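Local coordinates for protein malonate decarboxylase subunit alpha (Acinetobacter baumannii ATCC 17978, PDB 6MPR) that probably acts as the transferase subunit of malonate decarboxylase, exchanging acetyl for malonyl on the enzyme's acyl-carrier protein, at residues V63-N68 with V159-F164; D73-S78 with I196-E201; S265-I270 with D362-A367; I294-T299 with W314-H319. All coordinates share one frame; numbering follows the deposited sequence.

Interaction 1: V63-N68 with V159-F164; sequences VLEGNN and VLSAGF
Glu65 reaches over to Ser161 and Ala162 just where the parallel pairing of strands 61-64 and 158-163 gives out. Up to that point the pairing is regular: Leu160 N donates to Val63 O (2.8 Å), and Glu65 N returns a bond to Leu160 O (3.0 Å). Val63 and Val159 stand next to each other on one face. With CG1 of each valine anti to its own N (chi1 170° and 179°), the isopropyl groups are matched in orientation and CB of Val63 meets CG2 of Val159 at 4.0 Å. On the other face, where Leu160 packs on Leu75 and Leu79 and Leu64 on Ser76 of helix 73-79, the two leucines cross obliquely, and CD1 of Leu64 rests 3.8 Å from CB of Leu160. Past the strand end, Glu65 sets CG beside its own backbone N (chi1 -68°) and then runs out extended, which lays the carboxylate alongside the second strand. Ala162 N donates to OE1 of Glu65 (3.1 Å), and Ser161 OG, in one of the two conformers modelled for that residue, donates to OE2 of Glu65 (2.8 Å), each from above the carboxylate plane. Ser181 also bonds to OE2. The peptide before Gly66 is cis, and the chain leaves the sheet here. Donors, one of them a backbone N-H, thus meet both buried oxygens and hold the carboxylate in place, and through it the side chain of Glu65 carries on the cross-strand pairing after its backbone has turned away.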
# COMPACT_ATOMS: atom_id res chain seq x y z
N VAL A 63 6.61 9.67 16.75
CA VAL A 63 5.29 9.58 16.14
C VAL A 63 4.26 9.97 17.19
O VAL A 63 4.26 9.42 18.29
CB VAL A 63 5.03 8.16 15.62
CG1 VAL A 63 3.57 7.99 15.19
CG2 VAL A 63 5.98 7.83 14.45
N LEU A 64 3.37 10.90 16.84
CA LEU A 64 2.34 11.39 17.76
C LEU A 64 1.02 11.33 17.02
O LEU A 64 0.89 11.88 15.92
CB LEU A 64 2.64 12.83 18.21
CG LEU A 64 1.54 13.54 19.02
CD1 LEU A 64 1.25 12.77 20.29
CD2 LEU A 64 1.98 14.97 19.37
N GLU A 65 0.05 10.62 17.60
CA GLU A 65 -1.30 10.56 17.02
C GLU A 65 -2.11 11.78 17.47
O GLU A 65 -2.24 12.02 18.67
CB GLU A 65 -2.00 9.28 17.47
CG GLU A 65 -1.40 7.98 16.92
CD GLU A 65 -2.16 6.76 17.39
OE1 GLU A 65 -3.16 6.91 18.12
OE2 GLU A 65 -1.74 5.64 17.06
N GLY A 66 -2.60 12.57 16.51
CA GLY A 66 -2.08 12.56 15.16
C GLY A 66 -2.70 11.66 14.10
O GLY A 66 -2.24 11.65 12.95
N ASN A 67 -3.71 10.86 14.45
CA ASN A 67 -4.53 10.20 13.43
C ASN A 67 -5.41 11.24 12.76
O ASN A 67 -5.57 12.36 13.25
CB ASN A 67 -5.45 9.13 14.02
CG ASN A 67 -4.73 8.04 14.78
OD1 ASN A 67 -4.19 7.11 14.19
ND2 ASN A 67 -4.79 8.11 16.11
N ASN A 68 -6.04 10.86 11.65
CA ASN A 68 -6.96 11.80 11.03
C ASN A 68 -8.11 12.16 11.97
O ASN A 68 -8.54 13.32 12.02
CB ASN A 68 -7.52 11.27 9.72
CG ASN A 68 -8.41 12.30 9.02
OD1 ASN A 68 -7.92 13.21 8.35
ND2 ASN A 68 -9.72 12.17 9.21
N VAL A 159 6.69 6.21 19.93
CA VAL A 159 5.34 6.31 19.39
C VAL A 159 4.38 6.63 20.54
O VAL A 159 4.37 5.92 21.55
CB VAL A 159 4.92 5.03 18.66
CG1 VAL A 159 3.50 5.17 18.14
CG2 VAL A 159 5.88 4.74 17.49
N LEU A 160 3.58 7.69 20.36
CA LEU A 160 2.60 8.17 21.34
C LEU A 160 1.22 7.97 20.72
O LEU A 160 0.85 8.68 19.77
CB LEU A 160 2.84 9.64 21.68
CG LEU A 160 4.24 10.01 22.17
CD1 LEU A 160 4.33 11.54 22.38
CD2 LEU A 160 4.56 9.24 23.45
N SER A 161 0.46 7.00 21.24
CA SER A 161 -0.77 6.56 20.61
C SER A 161 -1.90 6.53 21.63
O SER A 161 -1.69 6.74 22.83
CB SER A 161 -0.62 5.16 19.98
OG SER A 161 0.28 5.18 18.89
N ALA A 162 -3.12 6.27 21.15
CA ALA A 162 -4.30 6.25 22.01
C ALA A 162 -5.18 5.04 21.73
O ALA A 162 -5.28 4.58 20.59
CB ALA A 162 -5.14 7.51 21.82
N GLY A 163 -5.86 4.56 22.79
CA GLY A 163 -6.83 3.50 22.66
C GLY A 163 -7.95 3.65 23.67
O GLY A 163 -7.93 4.53 24.53
N PHE A 164 -8.94 2.76 23.56
CA PHE A 164 -10.07 2.79 24.50
C PHE A 164 -9.68 2.18 25.84
O PHE A 164 -10.00 2.74 26.89
CB PHE A 164 -11.26 2.02 23.92
CG PHE A 164 -12.03 2.78 22.89
CD1 PHE A 164 -12.90 3.80 23.26
CD2 PHE A 164 -11.90 2.46 21.54
CE1 PHE A 164 -13.61 4.50 22.30
CE2 PHE A 164 -12.60 3.17 20.58
CZ PHE A 164 -13.47 4.18 20.96

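Interaction 2: D73-S78 with I196-E201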
# COMPACT_ATOMS: atom_id res chain seq x y z
N ASP A 73 -4.67 13.12 22.76
CA ASP A 73 -4.52 14.53 23.16
C ASP A 73 -3.99 14.70 24.57
O ASP A 73 -3.38 15.73 24.88
CB ASP A 73 -5.85 15.27 23.00
CG ASP A 73 -6.91 14.82 23.97
OD1 ASP A 73 -7.37 13.65 23.88
OD2 ASP A 73 -7.29 15.63 24.84
N PHE A 74 -4.18 13.71 25.45
CA PHE A 74 -3.51 13.75 26.74
C PHE A 74 -2.00 13.69 26.57
O PHE A 74 -1.26 14.47 27.19
CB PHE A 74 -4.01 12.61 27.62
CG PHE A 74 -3.33 12.50 28.95
CD1 PHE A 74 -3.43 13.52 29.88
CD2 PHE A 74 -2.62 11.37 29.27
CE1 PHE A 74 -2.81 13.40 31.13
CE2 PHE A 74 -1.99 11.25 30.49
CZ PHE A 74 -2.09 12.27 31.42
N LEU A 75 -1.52 12.81 25.69
CA LEU A 75 -0.07 12.72 25.47
C LEU A 75 0.47 13.96 24.77
O LEU A 75 1.54 14.46 25.13
CB LEU A 75 0.28 11.46 24.67
CG LEU A 75 -0.03 10.12 25.35
CD1 LEU A 75 0.38 8.92 24.45
CD2 LEU A 75 0.61 10.03 26.72
N SER A 76 -0.27 14.50 23.79
CA SER A 76 0.22 15.69 23.10
C SER A 76 0.19 16.91 24.01
O SER A 76 1.14 17.70 24.01
CB SER A 76 -0.57 15.93 21.81
OG SER A 76 -1.96 16.08 22.05
N ARG A 77 -0.88 17.09 24.81
CA ARG A 77 -0.90 18.20 25.76
C ARG A 77 0.22 18.06 26.78
O ARG A 77 0.84 19.06 27.18
CB ARG A 77 -2.26 18.29 26.47
CG ARG A 77 -3.40 18.81 25.59
CD ARG A 77 -4.72 18.94 26.38
NE ARG A 77 -5.47 17.68 26.44
CZ ARG A 77 -5.59 16.95 27.55
NH1 ARG A 77 -5.03 17.34 28.68
NH2 ARG A 77 -6.29 15.81 27.53
N SER A 78 0.50 16.82 27.21
CA SER A 78 1.55 16.60 28.19
C SER A 78 2.92 16.86 27.58
O SER A 78 3.77 17.52 28.19
CB SER A 78 1.48 15.17 28.75
OG SER A 78 0.27 14.92 29.47
N ILE A 196 4.16 4.27 23.92
CA ILE A 196 3.33 4.68 25.05
C ILE A 196 1.92 4.89 24.53
O ILE A 196 1.72 5.65 23.58
CB ILE A 196 3.85 5.97 25.70
CG1 ILE A 196 5.30 5.79 26.16
CG2 ILE A 196 2.94 6.38 26.86
CD1 ILE A 196 6.03 7.08 26.30
N VAL A 197 0.94 4.25 25.17
CA VAL A 197 -0.46 4.32 24.74
C VAL A 197 -1.28 4.92 25.88
O VAL A 197 -1.37 4.35 26.97
CB VAL A 197 -1.01 2.94 24.33
CG1 VAL A 197 -2.40 3.08 23.71
CG2 VAL A 197 -0.05 2.26 23.34
N GLN A 198 -1.92 6.06 25.61
CA GLN A 198 -2.94 6.53 26.54
C GLN A 198 -4.25 5.77 26.30
O GLN A 198 -4.62 5.48 25.15
CB GLN A 198 -3.16 8.04 26.39
CG GLN A 198 -3.74 8.47 25.03
CD GLN A 198 -4.36 9.84 25.09
OE1 GLN A 198 -3.66 10.85 24.97
NE2 GLN A 198 -5.67 9.89 25.30
N VAL A 199 -4.94 5.41 27.39
CA VAL A 199 -6.22 4.72 27.27
C VAL A 199 -7.29 5.43 28.09
O VAL A 199 -7.00 6.07 29.11
CB VAL A 199 -6.15 3.23 27.68
CG1 VAL A 199 -5.26 2.46 26.70
CG2 VAL A 199 -5.66 3.06 29.12
N ASN A 200 -8.54 5.29 27.65
CA ASN A 200 -9.66 5.87 28.39
C ASN A 200 -9.89 5.15 29.70
O ASN A 200 -10.28 5.78 30.69
CB ASN A 200 -10.94 5.83 27.56
CG ASN A 200 -10.87 6.71 26.33
OD1 ASN A 200 -9.91 7.48 26.16
ND2 ASN A 200 -11.87 6.62 25.48
N GLU A 201 -9.66 3.83 29.73
CA GLU A 201 -9.93 2.98 30.88
C GLU A 201 -8.83 1.93 31.04
O GLU A 201 -8.33 1.39 30.06
CB GLU A 201 -11.25 2.22 30.69
CG GLU A 201 -12.50 2.96 30.98
CD GLU A 201 -13.68 2.04 30.80
OE1 GLU A 201 -14.08 1.82 29.64
OE2 GLU A 201 -14.17 1.49 31.81
O HOH W 1 -7.11 12.35 26.13
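Helix 73-79 lies across strand 194-199, their local axes 8.6 Å apart at closest and their chain directions 119° apart, with the CA atoms of Leu75 and Gln198 the nearest. Gln198 spans the gap: its CG sits between the backbone N and the carbonyl carbon (chi1 66°), and the extended chain beyond carries the amide to the first turn of the helix. There OE1 accepts from Leu75 N (3.0 Å), a donor 21° off the carbonyl plane, and also lies 2.9 Å from Phe74 N. N-H groups in a first helical turn lack acceptors within the helix, and the side-chain carbonyl supplies one for Leu75. This is the layering of an alpha/beta fold: the helix that follows strand 61-64 packs on the parallel sheet containing 194-199. Leu75 and Gln198 pass each other heading in opposite senses, bringing CG of Leu75 to 3.9 Å from Gln198 CB, while Leu75 CD1 settles against Ile196 O (3.6 Å). Gln198 NE2 donates to a water that donates to Asp73 OD1, also bonded by Tyr230 N. Asp73 OD2 lies in the guanidinium plane of Arg77, whose NE and NH2 reach it from the same carboxylate face; Arg77 NH1 pairs with Asp226.

Interaction 3: S265-I270 with D362-A367; sequences SLNHGI and DLFIGA
Ser265 opens the pairing by turning OG toward Asp362 N, which donates to it at 2.9 Å; the same N-H makes a weak second bond to Ser265 O. The hydroxyl gets there because OG stands between the backbone N and the carbonyl carbon (chi1 54°). From here strands 265-268 and 363-366 run parallel, their local axes 4.8 Å apart and 21° from alignment. Leu266 lies beside Leu363, both pointing to one face, and CB of Leu266 meets CD2 of Leu363 at 3.9 Å. Asn267 then shows the parallel ladder plainly: its N donates to Leu363 O and its O accepts from Ile365 N (3.3 Å). Its side chain turns to the opposite face beside Phe364, with amide and ring only 10° from coplanar, so that OD1 of Asn267 meets the ring at its edge, 3.2 Å from CD1 of Phe364, where the aromatic hydrogens carry slight positive charge. The other end of that amide, ND2, bonds to Thr299 O. His268 returns to the leucine face, its CD2 close against CG2 of Ile365 (3.3 Å); its NE2 bonds to Tyr258 OH and its ND1 to Glu278, which fix the rotation of the imidazole. Gly269 closes the ladder by donating its N-H to Ile365 O (2.8 Å). The pair sits inside a larger sheet, with strand 297-299 beside 265-268 and strand 429-433 beside 363-366; helices 244-261 and 272-287 pack on the face carrying Leu266, Leu363, His268 and Ile365.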
# COMPACT_ATOMS: atom_id res chain seq x y z
N SER A 265 -16.88 -0.48 -7.39
CA SER A 265 -16.18 -0.23 -6.13
C SER A 265 -15.59 1.17 -6.17
O SER A 265 -15.15 1.63 -7.22
CB SER A 265 -15.08 -1.27 -5.89
OG SER A 265 -14.19 -1.34 -6.98
N LEU A 266 -15.57 1.84 -5.02
CA LEU A 266 -15.17 3.24 -5.06
C LEU A 266 -14.92 3.78 -3.66
O LEU A 266 -15.32 3.18 -2.65
CB LEU A 266 -16.25 4.10 -5.75
CG LEU A 266 -17.57 4.37 -5.00
CD1 LEU A 266 -18.40 5.33 -5.81
CD2 LEU A 266 -18.39 3.09 -4.71
N ASN A 267 -14.22 4.91 -3.62
CA ASN A 267 -14.13 5.79 -2.47
C ASN A 267 -14.69 7.16 -2.83
O ASN A 267 -14.52 7.64 -3.96
CB ASN A 267 -12.68 5.91 -2.02
CG ASN A 267 -12.47 7.00 -0.97
OD1 ASN A 267 -11.95 8.08 -1.28
ND2 ASN A 267 -12.83 6.71 0.29
N HIS A 268 -15.39 7.77 -1.88
CA HIS A 268 -15.84 9.16 -1.96
C HIS A 268 -15.00 10.01 -1.03
O HIS A 268 -14.94 9.72 0.17
CB HIS A 268 -17.30 9.32 -1.52
CG HIS A 268 -18.31 8.90 -2.53
ND1 HIS A 268 -19.67 8.98 -2.27
CD2 HIS A 268 -18.19 8.46 -3.80
CE1 HIS A 268 -20.33 8.57 -3.34
NE2 HIS A 268 -19.46 8.27 -4.29
N GLY A 269 -14.42 11.09 -1.56
CA GLY A 269 -13.94 12.15 -0.69
C GLY A 269 -15.12 12.89 -0.08
O GLY A 269 -16.07 13.25 -0.77
N ILE A 270 -15.07 13.11 1.24
CA ILE A 270 -16.24 13.62 1.95
C ILE A 270 -16.53 15.06 1.53
O ILE A 270 -15.63 15.90 1.46
CB ILE A 270 -16.04 13.49 3.47
CG1 ILE A 270 -17.24 14.08 4.22
CG2 ILE A 270 -14.77 14.17 3.92
CD1 ILE A 270 -18.40 13.16 4.31
N ASP A 362 -12.44 0.67 -8.18
CA ASP A 362 -12.52 1.19 -9.54
C ASP A 362 -12.28 2.70 -9.60
O ASP A 362 -11.84 3.21 -10.64
CB ASP A 362 -13.90 0.94 -10.14
CG ASP A 362 -14.15 -0.50 -10.50
OD1 ASP A 362 -13.19 -1.28 -10.68
OD2 ASP A 362 -15.35 -0.84 -10.65
N LEU A 363 -12.62 3.43 -8.54
CA LEU A 363 -12.82 4.86 -8.71
C LEU A 363 -12.55 5.60 -7.41
O LEU A 363 -12.86 5.12 -6.31
CB LEU A 363 -14.25 5.15 -9.20
CG LEU A 363 -14.69 6.62 -9.37
CD1 LEU A 363 -15.58 6.75 -10.59
CD2 LEU A 363 -15.41 7.12 -8.12
N PHE A 364 -11.94 6.78 -7.55
CA PHE A 364 -11.94 7.82 -6.53
C PHE A 364 -12.64 9.05 -7.09
O PHE A 364 -12.50 9.37 -8.28
CB PHE A 364 -10.50 8.19 -6.09
CG PHE A 364 -10.43 9.45 -5.28
CD1 PHE A 364 -10.90 9.48 -3.98
CD2 PHE A 364 -9.88 10.61 -5.82
CE1 PHE A 364 -10.83 10.63 -3.23
CE2 PHE A 364 -9.82 11.77 -5.08
CZ PHE A 364 -10.29 11.78 -3.78
N ILE A 365 -13.40 9.74 -6.25
CA ILE A 365 -14.03 11.01 -6.61
C ILE A 365 -13.93 11.94 -5.41
O ILE A 365 -14.24 11.55 -4.29
CB ILE A 365 -15.49 10.80 -7.07
CG1 ILE A 365 -16.17 12.13 -7.44
CG2 ILE A 365 -16.30 10.05 -6.01
CD1 ILE A 365 -17.38 11.93 -8.36
N GLY A 366 -13.47 13.16 -5.64
CA GLY A 366 -13.39 14.14 -4.58
C GLY A 366 -13.24 15.52 -5.16
O GLY A 366 -13.34 15.72 -6.37
N ALA A 367 -12.99 16.48 -4.29
CA ALA A 367 -12.93 17.87 -4.73
C ALA A 367 -11.58 18.47 -4.35
O ALA A 367 -10.72 17.84 -3.75
CB ALA A 367 -14.06 18.69 -4.14

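Interaction 4: I294-T299 with W314-H319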
# COMPACT_ATOMS: atom_id res chain seq x y z
N ILE A 294 -24.05 -1.01 -9.70
CA ILE A 294 -22.99 -0.04 -9.45
C ILE A 294 -22.86 0.15 -7.95
O ILE A 294 -23.81 -0.06 -7.18
CB ILE A 294 -23.23 1.33 -10.12
CG1 ILE A 294 -24.49 1.99 -9.56
CG2 ILE A 294 -23.35 1.18 -11.66
CD1 ILE A 294 -24.66 3.43 -9.97
N CYS A 295 -21.67 0.57 -7.52
CA CYS A 295 -21.45 1.07 -6.17
C CYS A 295 -21.75 0.02 -5.10
O CYS A 295 -22.40 0.30 -4.09
CB CYS A 295 -22.28 2.34 -5.91
SG CYS A 295 -21.98 3.69 -7.08
N ARG A 296 -21.22 -1.19 -5.30
CA ARG A 296 -21.46 -2.29 -4.38
C ARG A 296 -20.47 -2.33 -3.22
O ARG A 296 -20.87 -2.56 -2.07
CB ARG A 296 -21.43 -3.61 -5.14
CG ARG A 296 -22.54 -3.73 -6.16
CD ARG A 296 -22.67 -5.14 -6.68
NE ARG A 296 -21.55 -5.49 -7.54
CZ ARG A 296 -20.66 -6.44 -7.27
NH1 ARG A 296 -20.77 -7.16 -6.15
NH2 ARG A 296 -19.66 -6.67 -8.11
N ASN A 297 -19.19 -2.10 -3.49
CA ASN A 297 -18.14 -2.32 -2.51
C ASN A 297 -17.38 -1.03 -2.27
O ASN A 297 -16.91 -0.39 -3.21
CB ASN A 297 -17.20 -3.43 -3.00
CG ASN A 297 -17.96 -4.67 -3.39
OD1 ASN A 297 -18.58 -5.32 -2.54
ND2 ASN A 297 -17.94 -5.00 -4.67
N TRP A 298 -17.25 -0.64 -1.00
CA TRP A 298 -16.73 0.67 -0.67
C TRP A 298 -15.51 0.61 0.24
O TRP A 298 -15.40 -0.27 1.11
CB TRP A 298 -17.82 1.51 0.02
CG TRP A 298 -19.06 1.76 -0.81
CD1 TRP A 298 -20.00 0.84 -1.22
CD2 TRP A 298 -19.50 3.02 -1.29
NE1 TRP A 298 -20.99 1.46 -1.94
CE2 TRP A 298 -20.72 2.81 -1.98
CE3 TRP A 298 -19.00 4.33 -1.20
CZ2 TRP A 298 -21.43 3.85 -2.58
CZ3 TRP A 298 -19.70 5.36 -1.80
CH2 TRP A 298 -20.91 5.11 -2.48
N THR A 299 -14.60 1.55 0.04
CA THR A 299 -13.60 1.92 1.03
C THR A 299 -14.00 3.30 1.52
O THR A 299 -13.91 4.29 0.77
CB THR A 299 -12.18 1.92 0.45
OG1 THR A 299 -12.13 2.80 -0.68
CG2 THR A 299 -11.78 0.52 0.03
N TRP A 314 -28.17 -1.19 -1.66
CA TRP A 314 -27.16 -0.86 -2.66
C TRP A 314 -25.77 -1.27 -2.20
O TRP A 314 -24.95 -1.73 -3.00
CB TRP A 314 -27.14 0.63 -2.96
CG TRP A 314 -28.30 1.10 -3.74
CD1 TRP A 314 -29.57 1.27 -3.29
CD2 TRP A 314 -28.30 1.48 -5.12
NE1 TRP A 314 -30.38 1.72 -4.31
CE2 TRP A 314 -29.62 1.87 -5.44
CE3 TRP A 314 -27.32 1.53 -6.11
CZ2 TRP A 314 -29.98 2.28 -6.72
CZ3 TRP A 314 -27.67 1.94 -7.38
CH2 TRP A 314 -29.00 2.31 -7.68
N VAL A 315 -25.49 -1.09 -0.91
CA VAL A 315 -24.14 -1.15 -0.37
C VAL A 315 -23.92 -2.56 0.17
O VAL A 315 -24.51 -2.94 1.19
CB VAL A 315 -23.92 -0.11 0.72
CG1 VAL A 315 -22.53 -0.26 1.30
CG2 VAL A 315 -24.14 1.31 0.19
N GLU A 316 -23.02 -3.31 -0.48
CA GLU A 316 -22.76 -4.69 -0.09
C GLU A 316 -21.65 -4.83 0.93
O GLU A 316 -21.70 -5.74 1.77
CB GLU A 316 -22.46 -5.52 -1.34
CG GLU A 316 -23.75 -5.68 -2.15
CD GLU A 316 -23.58 -6.36 -3.49
OE1 GLU A 316 -24.52 -6.25 -4.30
OE2 GLU A 316 -22.52 -6.98 -3.73
N SER A 317 -20.66 -3.94 0.89
CA SER A 317 -19.53 -4.05 1.80
C SER A 317 -18.91 -2.67 1.97
O SER A 317 -18.85 -1.87 1.03
CB SER A 317 -18.49 -5.03 1.26
OG SER A 317 -17.85 -4.52 0.10
N VAL A 318 -18.45 -2.40 3.19
CA VAL A 318 -17.70 -1.18 3.48
C VAL A 318 -16.54 -1.57 4.37
O VAL A 318 -16.75 -2.16 5.43
CB VAL A 318 -18.55 -0.12 4.19
CG1 VAL A 318 -17.73 1.15 4.46
CG2 VAL A 318 -19.79 0.21 3.40
N HIS A 319 -15.32 -1.25 3.93
CA HIS A 319 -14.13 -1.27 4.78
C HIS A 319 -13.77 0.16 5.15
O HIS A 319 -13.83 1.05 4.29
CB HIS A 319 -12.96 -1.95 4.08
CG HIS A 319 -11.83 -2.24 5.01
ND1 HIS A 319 -10.75 -1.40 5.15
CD2 HIS A 319 -11.66 -3.23 5.92
CE1 HIS A 319 -9.94 -1.88 6.07
NE2 HIS A 319 -10.47 -2.98 6.57
O HOH W 2 -25.59 -1.50 -5.60
O HOH W 3 -20.35 -7.82 -2.81
O HOH W 4 -15.59 -3.14 0.80
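Trp298 and Val315 meet at about a right angle, CG1 of Val315 lying 3.7 Å from CD1 of the indole, in the apolar centre of the beta-alpha-beta unit formed by strand 297-299, helix 307-311 and strand 317-319. Val318 extends the apolar patch, with CG2 against Trp298 CB, and Ile294 CG1 meets the edge of the Trp314 ring at CZ3 (3.9 Å). With CG beside its backbone N (chi1 -61°), Trp298 brings the CD1 and NE1 side of the indole to Val315, and NE1 donates to Cys295 O from above that carbonyl's plane. In the parallel backbone ladder Trp298 N donates to Ser317 O and His319 N to Trp298 O, while Arg296 O accepts from both Glu316 N (2.8 Å) and Ser317 N (3.3 Å). On the opposite face from the indole, Ser317 OG donates to a lone pair of Asn297 OD1 in the carbonyl plane, and Val152 of the second subunit packs on both residues. At the polar edge Arg296, bonded through NE to Gln264, crosses Glu316 with the guanidinium and carboxylate planes 52° apart; the salt bridge runs from NH1 of Arg296 to the syn side of Glu316 OE2, tilted out of the carboxylate plane, at 3.0 Å.

From the N terminus, strand 61-64 and then helix 73-79 open interactions 1 and 2. Interaction 1 closes its loop at strand 158-163 and interaction 2 at strand 194-199, so the two cross along the chain. They also touch, because these closing strands are neighbours in the first, parallel sheet. Strand 265-268 then opens interaction 3, which closes at 363-366; interaction 4, between 294-299 and 314-319, nests inside that loop. These two share the second, mixed sheet, where 265-268 adjoins 297-299. Interactions 1 and 3 have centres about 26 Å apart and do not touch: each sheet pairs its own parallel strands, and interaction 2 adds a helix to the first.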